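Side-chain contacts in thiamine-phosphate synthase (Pyrococcus furiosus, PDB 1XI3), which probably condenses a thiazole phosphate with a hydroxymethylpyrimidine diphosphate, with the help of magnesium, to form thiamine phosphate: residues A[13-18]-A[164-169]; A[89-94]-A[129-134]; A[113-116]-A[120-123]. One frame throughout, in Å; residues are numbered along the deposited sequence.

All three contacts reach the closed barrel of eight parallel strands, contact 3 adding helix 118-127. Contact 1 joins strand 17-20 and the turn before it to strand 165-168 inside the barrel, past the intervening strand 186-189. Contact 2, between strands 89-92 and 131-135, falls within that span of the chain, and contact 3, between strand 110-115 and helix 118-127, lies, along the chain, between the segments of contact 2. The centres of contacts 1 and 2 lie about 11 Å apart, those of 2 and 3 about 8 Å and those of 1 and 3 about 14 Å. Tyr18 and Tyr131 join the first two through their hydroxyls; Gln91 and Ser114 join the last two. Contact 2 thus lies between the apolar packing of contact 1 and the predicted substrate-binding Ser114.

Contact 1: A[13-18]-A[164-169]; sequences NKLKLY and PVVAIG
Leu15 and Val166 meet with their side chains at about a right angle, and Val166 fits one methyl group to each of two partners. CG2 of Val166 lies 3.7 Å from CB of Leu15 and is also close to CD1 of that leucine. With CG1 of Val166 anti to its backbone N (chi1 -180°), CG2 is turned to Leu15 and CG1 to Tyr18, where it comes within 4.2 Å of CB of Tyr18. Leu15 also crosses Pro164 at about a right angle, its CD1 reaching to 3.8 Å from CB of the proline. No hydrogen bond spans the two segments; the contact is apolar and buried. It lies inside the TIM barrel: strand 186-189 stands between strands 17-20 and 165-168 in the sheet, and Ala188 touches both Tyr18 and Val166. Leu15, in the turn between helix 11-14 and strand 17-20, places its CD2 at the edge of the Tyr18 ring, in its plane. The Tyr18 hydroxyl is hydrogen-bonded to Tyr131 and to Gln44, a residue predicted to bind the pyrimidine diphosphate. The ring of Phe74 meets that of Tyr18 with the planes about 20° apart.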
loop_
_atom_site.group_PDB
_atom_site.type_symbol
_atom_site.label_atom_id
_atom_site.label_comp_id
_atom_site.label_asym_id
_atom_site.label_seq_id
_atom_site.Cartn_x
_atom_site.Cartn_y
_atom_site.Cartn_z
ATOM N N ASN A 13 -17.167 -15.841 15.996
ATOM C CA ASN A 13 -17.750 -16.954 15.270
ATOM C C ASN A 13 -17.370 -16.989 13.811
ATOM O O ASN A 13 -17.190 -18.057 13.241
ATOM C CB ASN A 13 -19.257 -16.952 15.436
ATOM C CG ASN A 13 -19.665 -17.186 16.880
ATOM O OD1 ASN A 13 -19.103 -18.059 17.568
ATOM N ND2 ASN A 13 -20.631 -16.403 17.357
ATOM N N LYS A 14 -17.194 -15.828 13.196
ATOM C CA LYS A 14 -16.823 -15.817 11.784
ATOM C C LYS A 14 -15.336 -16.075 11.497
ATOM O O LYS A 14 -14.957 -16.256 10.342
ATOM C CB LYS A 14 -17.241 -14.491 11.130
ATOM C CG LYS A 14 -18.755 -14.277 11.082
ATOM N N LEU A 15 -14.506 -16.169 12.548
ATOM C CA LEU A 15 -13.070 -16.517 12.372
ATOM C C LEU A 15 -12.810 -18.019 12.350
ATOM O O LEU A 15 -11.658 -18.484 12.226
ATOM C CB LEU A 15 -12.224 -15.858 13.467
ATOM C CG LEU A 15 -12.107 -14.313 13.435
ATOM C CD1 LEU A 15 -11.357 -13.840 14.671
ATOM C CD2 LEU A 15 -11.426 -13.838 12.195
ATOM N N LYS A 16 -13.864 -18.840 12.398
ATOM C CA LYS A 16 -13.639 -20.263 12.614
ATOM C C LYS A 16 -12.848 -21.003 11.507
ATOM O O LYS A 16 -11.988 -21.834 11.799
ATOM C CB LYS A 16 -14.949 -20.982 13.000
ATOM C CG LYS A 16 -16.056 -20.915 12.050
ATOM C CD LYS A 16 -17.331 -21.534 12.707
ATOM N N LEU A 17 -13.152 -20.730 10.243
ATOM C CA LEU A 17 -12.392 -21.306 9.157
ATOM C C LEU A 17 -11.971 -20.162 8.243
ATOM O O LEU A 17 -12.749 -19.661 7.430
ATOM C CB LEU A 17 -13.177 -22.379 8.393
ATOM C CG LEU A 17 -12.371 -23.080 7.288
ATOM C CD1 LEU A 17 -11.027 -23.736 7.791
ATOM C CD2 LEU A 17 -13.209 -24.121 6.566
ATOM N N TYR A 18 -10.702 -19.798 8.397
ATOM C CA TYR A 18 -10.128 -18.597 7.845
ATOM C C TYR A 18 -9.170 -19.025 6.709
ATOM O O TYR A 18 -8.161 -19.644 6.946
ATOM C CB TYR A 18 -9.379 -17.918 8.999
ATOM C CG TYR A 18 -8.879 -16.513 8.771
ATOM C CD1 TYR A 18 -9.426 -15.450 9.475
ATOM C CD2 TYR A 18 -7.835 -16.257 7.900
ATOM C CE1 TYR A 18 -8.969 -14.132 9.289
ATOM C CE2 TYR A 18 -7.366 -14.921 7.699
ATOM C CZ TYR A 18 -7.935 -13.884 8.384
ATOM O OH TYR A 18 -7.470 -12.591 8.215
ATOM N N PRO A 164 -10.230 -12.815 20.342
ATOM C CA PRO A 164 -10.167 -14.040 19.592
ATOM C C PRO A 164 -8.797 -14.356 19.028
ATOM O O PRO A 164 -8.054 -13.445 18.654
ATOM C CB PRO A 164 -11.140 -13.819 18.452
ATOM C CG PRO A 164 -12.084 -12.778 18.962
ATOM C CD PRO A 164 -11.260 -11.905 19.821
ATOM N N VAL A 165 -8.509 -15.642 18.991
ATOM C CA VAL A 165 -7.231 -16.162 18.478
ATOM C C VAL A 165 -7.512 -17.160 17.360
ATOM O O VAL A 165 -8.254 -18.137 17.558
ATOM C CB VAL A 165 -6.406 -16.843 19.598
ATOM C CG1 VAL A 165 -5.071 -17.380 19.025
ATOM C CG2 VAL A 165 -6.217 -15.908 20.778
ATOM N N VAL A 166 -6.916 -16.905 16.183
ATOM C CA VAL A 166 -6.922 -17.816 15.058
ATOM C C VAL A 166 -5.525 -18.433 14.957
ATOM O O VAL A 166 -4.523 -17.710 14.877
ATOM C CB VAL A 166 -7.262 -17.084 13.759
ATOM C CG1 VAL A 166 -7.270 -18.034 12.614
ATOM C CG2 VAL A 166 -8.628 -16.394 13.894
ATOM N N ALA A 167 -5.444 -19.757 15.013
ATOM C CA ALA A 167 -4.153 -20.455 14.842
ATOM C C ALA A 167 -3.760 -20.409 13.383
ATOM O O ALA A 167 -4.625 -20.515 12.513
ATOM C CB ALA A 167 -4.282 -21.922 15.265
ATOM N N ILE A 168 -2.445 -20.323 13.093
ATOM C CA ILE A 168 -1.984 -20.365 11.745
ATOM C C ILE A 168 -0.634 -21.077 11.652
ATOM O O ILE A 168 0.182 -20.988 12.581
ATOM C CB ILE A 168 -1.880 -18.922 11.127
ATOM C CG1 ILE A 168 -1.637 -19.022 9.622
ATOM C CG2 ILE A 168 -0.845 -18.092 11.850
ATOM C CD1 ILE A 168 -1.748 -17.740 8.858
ATOM N N GLY A 169 -0.429 -21.755 10.534
ATOM C CA GLY A 169 0.880 -22.241 10.160
ATOM C C GLY A 169 0.988 -23.746 10.185
ATOM O O GLY A 169 1.002 -24.358 11.263
#

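Contact 2: A[89-94]-A[129-134]; sequences GVQLGP and ADYLGA
The interior of the TIM barrel, beside the predicted pyrimidine-diphosphate site, is where Gln91 of strand 89-92 meets Tyr131 of strand 131-135. The two strands are not sheet neighbours, since strand 110-115 runs between them, and their closest CA atoms, those of Gln91 and Gly133, are 8.3 Å apart. Side chains therefore make the link. OE1 of Gln91 lies 2.5 Å from OH of Tyr131, at most a weak hydrogen bond, and a doubtful one at so short a distance. The same oxygen is 3.2 Å from CZ of Tyr131, approaching the ring obliquely. The two side chains cross at about a right angle, with the amide and ring planes 50° apart. Gln91 leaves its strand with CG anti to the backbone N (chi1 -177°) and then bends at chi2 (75°), which brings the amide round toward Tyr131. The other end of that amide, NE2, passes 4.0 Å from N of Gly133, where a side chain would crowd it; NE2 is hydrogen-bonded to OG of Ser114, predicted to bind the pyrimidine diphosphate. With Tyr18 as the stronger partner of the Tyr131 hydroxyl, the polar groups of Tyr18, Tyr131, Gln91 and Ser114 lie in succession, the step from Tyr131 to Gln91 being the weak one. Phe74 meets the Tyr131 ring edge-to-face, while Leu15 and Pro164 also touch this tyrosine. On the outer side of strand 131-135, Leu132 packs against helices 118-127 and 150-160; Val90 and Leu92 of strand 89-92 both touch Ile111 of the intervening strand 110-115.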
loop_
_atom_site.group_PDB
_atom_site.type_symbol
_atom_site.label_atom_id
_atom_site.label_comp_id
_atom_site.label_asym_id
_atom_site.label_seq_id
_atom_site.Cartn_x
_atom_site.Cartn_y
_atom_site.Cartn_z
ATOM N N GLY A 89 -11.584 -5.871 7.237
ATOM C CA GLY A 89 -10.400 -5.637 8.054
ATOM C C GLY A 89 -9.108 -5.820 7.323
ATOM O O GLY A 89 -9.061 -6.076 6.117
ATOM N N VAL A 90 -8.040 -5.684 8.098
ATOM C CA VAL A 90 -6.673 -5.826 7.593
ATOM C C VAL A 90 -5.890 -6.667 8.619
ATOM O O VAL A 90 -6.143 -6.580 9.823
ATOM C CB VAL A 90 -5.996 -4.446 7.400
ATOM C CG1 VAL A 90 -5.943 -3.673 8.731
ATOM C CG2 VAL A 90 -4.640 -4.582 6.745
ATOM N N GLN A 91 -4.992 -7.498 8.119
ATOM C CA GLN A 91 -4.077 -8.279 8.960
ATOM C C GLN A 91 -2.720 -7.574 8.950
ATOM O O GLN A 91 -2.208 -7.241 7.866
ATOM C CB GLN A 91 -3.913 -9.697 8.387
ATOM C CG GLN A 91 -3.030 -10.596 9.233
ATOM C CD GLN A 91 -3.739 -11.047 10.443
ATOM O OE1 GLN A 91 -4.990 -11.066 10.477
ATOM N NE2 GLN A 91 -2.973 -11.419 11.482
ATOM N N LEU A 92 -2.151 -7.383 10.130
ATOM C CA LEU A 92 -0.899 -6.638 10.273
ATOM C C LEU A 92 0.139 -7.433 11.062
ATOM O O LEU A 92 -0.133 -7.880 12.163
ATOM C CB LEU A 92 -1.141 -5.312 10.999
ATOM C CG LEU A 92 -2.110 -4.341 10.334
ATOM C CD1 LEU A 92 -2.403 -3.189 11.276
ATOM C CD2 LEU A 92 -1.612 -3.862 9.012
ATOM N N GLY A 93 1.327 -7.510 10.477
ATOM C CA GLY A 93 2.487 -8.163 11.070
ATOM C C GLY A 93 3.594 -7.170 11.379
ATOM O O GLY A 93 3.474 -5.964 11.170
ATOM N N PRO A 94 4.717 -7.687 11.892
ATOM C CA PRO A 94 5.866 -6.862 12.330
ATOM C C PRO A 94 6.452 -5.924 11.255
ATOM O O PRO A 94 7.058 -4.896 11.620
ATOM C CB PRO A 94 6.905 -7.911 12.738
ATOM C CG PRO A 94 6.150 -9.139 12.989
ATOM C CD PRO A 94 4.915 -9.121 12.146
ATOM N N ALA A 129 -5.591 -4.640 18.881
ATOM C CA ALA A 129 -5.935 -5.632 17.881
ATOM C C ALA A 129 -7.293 -6.215 18.224
ATOM O O ALA A 129 -7.617 -6.412 19.406
ATOM C CB ALA A 129 -4.907 -6.723 17.824
ATOM N N ASP A 130 -8.085 -6.503 17.189
ATOM C CA ASP A 130 -9.368 -7.172 17.384
ATOM C C ASP A 130 -9.273 -8.683 17.451
ATOM O O ASP A 130 -10.074 -9.322 18.128
ATOM C CB ASP A 130 -10.324 -6.748 16.255
ATOM C CG ASP A 130 -10.627 -5.278 16.313
ATOM O OD1 ASP A 130 -10.255 -4.523 15.404
ATOM O OD2 ASP A 130 -11.237 -4.856 17.326
ATOM N N TYR A 131 -8.309 -9.265 16.740
ATOM C CA TYR A 131 -8.007 -10.680 16.872
ATOM C C TYR A 131 -6.555 -10.899 16.572
ATOM O O TYR A 131 -5.863 -10.008 16.080
ATOM C CB TYR A 131 -8.897 -11.572 15.956
ATOM C CG TYR A 131 -8.577 -11.451 14.480
ATOM C CD1 TYR A 131 -9.124 -10.415 13.690
ATOM C CD2 TYR A 131 -7.696 -12.330 13.869
ATOM C CE1 TYR A 131 -8.802 -10.292 12.330
ATOM C CE2 TYR A 131 -7.371 -12.208 12.517
ATOM C CZ TYR A 131 -7.910 -11.178 11.756
ATOM O OH TYR A 131 -7.534 -11.077 10.431
ATOM N N LEU A 132 -6.103 -12.095 16.920
ATOM C CA LEU A 132 -4.719 -12.494 16.702
ATOM C C LEU A 132 -4.671 -13.629 15.723
ATOM O O LEU A 132 -5.476 -14.569 15.785
ATOM C CB LEU A 132 -4.053 -13.000 18.002
ATOM C CG LEU A 132 -4.058 -12.026 19.162
ATOM C CD1 LEU A 132 -3.295 -12.647 20.339
ATOM C CD2 LEU A 132 -3.432 -10.723 18.770
ATOM N N GLY A 133 -3.681 -13.561 14.830
ATOM C CA GLY A 133 -3.226 -14.712 14.061
ATOM C C GLY A 133 -1.960 -15.230 14.750
ATOM O O GLY A 133 -0.908 -14.673 14.548
ATOM N N ALA A 134 -2.102 -16.300 15.527
ATOM C CA ALA A 134 -0.973 -16.836 16.351
ATOM C C ALA A 134 -0.352 -18.012 15.658
ATOM O O ALA A 134 -1.017 -19.008 15.367
ATOM C CB ALA A 134 -1.459 -17.224 17.736
#

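Contact 3: A[113-116]-A[120-123]; sequences ASVY and EALE
Tyr116 and Glu120 form the polar half of this contact. The backbone N of Tyr116 donates a hydrogen bond to OE2 of Glu120 over 2.9 Å, bent to 142° at the hydrogen and meeting the oxygen from above the carboxylate plane, 36° out of it. OE2 also lies at the edge of the Tyr116 ring, in its plane, 3.4 Å from CD2 of Tyr116, and the ring and carboxylate planes are nearly perpendicular (88°). The Glu120 chain, extended beyond CG, carries the carboxylate back to the strand end, and its OE1 forms a salt bridge with Arg147. The other half is van der Waals packing round Val115. Its CB is 3.9 Å from CB of Glu120, and its CG1 lies 3.6 Å from the backbone O of Glu120; CG2 of Val115 makes an apolar contact, 4.1 Å from CB of Ala121. This packing seats the first turn of helix 118-127 on the end of strand 110-115, within a beta-alpha-beta unit of the barrel. With Glu120 replaced by an alanine, the Tyr116 amide would probably lose this acceptor and Arg147 its carboxylate mate. One carboxylate thus engages two partners through its two oxygens, tying Tyr116, just past strand 110-115 and two residues after Ser114, a predicted substrate-binding residue, to the helix, and the nearby arginine is likely to favour its negative charge.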
loop_
_atom_site.group_PDB
_atom_site.type_symbol
_atom_site.label_atom_id
_atom_site.label_comp_id
_atom_site.label_asym_id
_atom_site.label_seq_id
_atom_site.Cartn_x
_atom_site.Cartn_y
_atom_site.Cartn_z
ATOM N N ALA A 113 -3.795 -9.058 14.131
ATOM C CA ALA A 113 -2.357 -8.973 14.347
ATOM C C ALA A 113 -1.685 -10.334 14.217
ATOM O O ALA A 113 -2.081 -11.291 14.907
ATOM C CB ALA A 113 -2.098 -8.375 15.723
ATOM N N SER A 114 -0.633 -10.415 13.392
ATOM C CA SER A 114 0.157 -11.627 13.221
ATOM C C SER A 114 1.205 -11.636 14.327
ATOM O O SER A 114 2.008 -10.695 14.419
ATOM C CB SER A 114 0.846 -11.681 11.858
ATOM O OG SER A 114 -0.081 -11.789 10.782
ATOM N N VAL A 115 1.159 -12.644 15.175
ATOM C CA VAL A 115 2.010 -12.685 16.393
ATOM C C VAL A 115 2.705 -14.031 16.463
ATOM O O VAL A 115 2.132 -15.060 16.125
ATOM C CB VAL A 115 1.226 -12.403 17.662
ATOM C CG1 VAL A 115 0.576 -11.000 17.584
ATOM C CG2 VAL A 115 0.205 -13.490 17.950
ATOM N N TYR A 116 3.951 -14.016 16.942
ATOM C CA TYR A 116 4.821 -15.197 16.901
ATOM C C TYR A 116 5.456 -15.510 18.279
ATOM O O TYR A 116 6.460 -16.306 18.379
ATOM C CB TYR A 116 5.914 -14.973 15.876
ATOM C CG TYR A 116 5.412 -14.693 14.459
ATOM C CD1 TYR A 116 5.259 -15.733 13.540
ATOM C CD2 TYR A 116 5.073 -13.401 14.061
ATOM C CE1 TYR A 116 4.799 -15.501 12.273
ATOM C CE2 TYR A 116 4.608 -13.154 12.767
ATOM C CZ TYR A 116 4.470 -14.219 11.888
ATOM O OH TYR A 116 4.014 -14.032 10.586
ATOM N N GLU A 120 4.487 -10.768 21.884
ATOM C CA GLU A 120 3.863 -10.156 20.708
ATOM C C GLU A 120 2.342 -10.188 20.834
ATOM O O GLU A 120 1.672 -9.193 20.544
ATOM C CB GLU A 120 4.338 -10.815 19.420
ATOM C CG GLU A 120 5.784 -10.416 19.025
ATOM C CD GLU A 120 6.238 -10.897 17.670
ATOM O OE1 GLU A 120 7.433 -10.641 17.325
ATOM O OE2 GLU A 120 5.468 -11.522 16.915
ATOM N N ALA A 121 1.813 -11.312 21.299
ATOM C CA ALA A 121 0.352 -11.453 21.548
ATOM C C ALA A 121 -0.193 -10.413 22.524
ATOM O O ALA A 121 -1.165 -9.709 22.260
ATOM C CB ALA A 121 0.037 -12.881 22.031
ATOM N N LEU A 122 0.474 -10.258 23.658
ATOM C CA LEU A 122 0.015 -9.324 24.663
ATOM C C LEU A 122 0.122 -7.874 24.198
ATOM O O LEU A 122 -0.774 -7.047 24.468
ATOM C CB LEU A 122 0.834 -9.556 25.947
ATOM C CG LEU A 122 0.591 -10.925 26.593
ATOM C CD1 LEU A 122 1.650 -11.233 27.681
ATOM C CD2 LEU A 122 -0.824 -10.993 27.158
ATOM N N GLU A 123 1.203 -7.571 23.482
ATOM C CA GLU A 123 1.456 -6.230 22.966
ATOM C C GLU A 123 0.424 -5.899 21.938
ATOM O O GLU A 123 -0.145 -4.827 21.977
ATOM C CB GLU A 123 2.819 -6.117 22.318
ATOM C CG GLU A 123 3.105 -4.750 21.744
#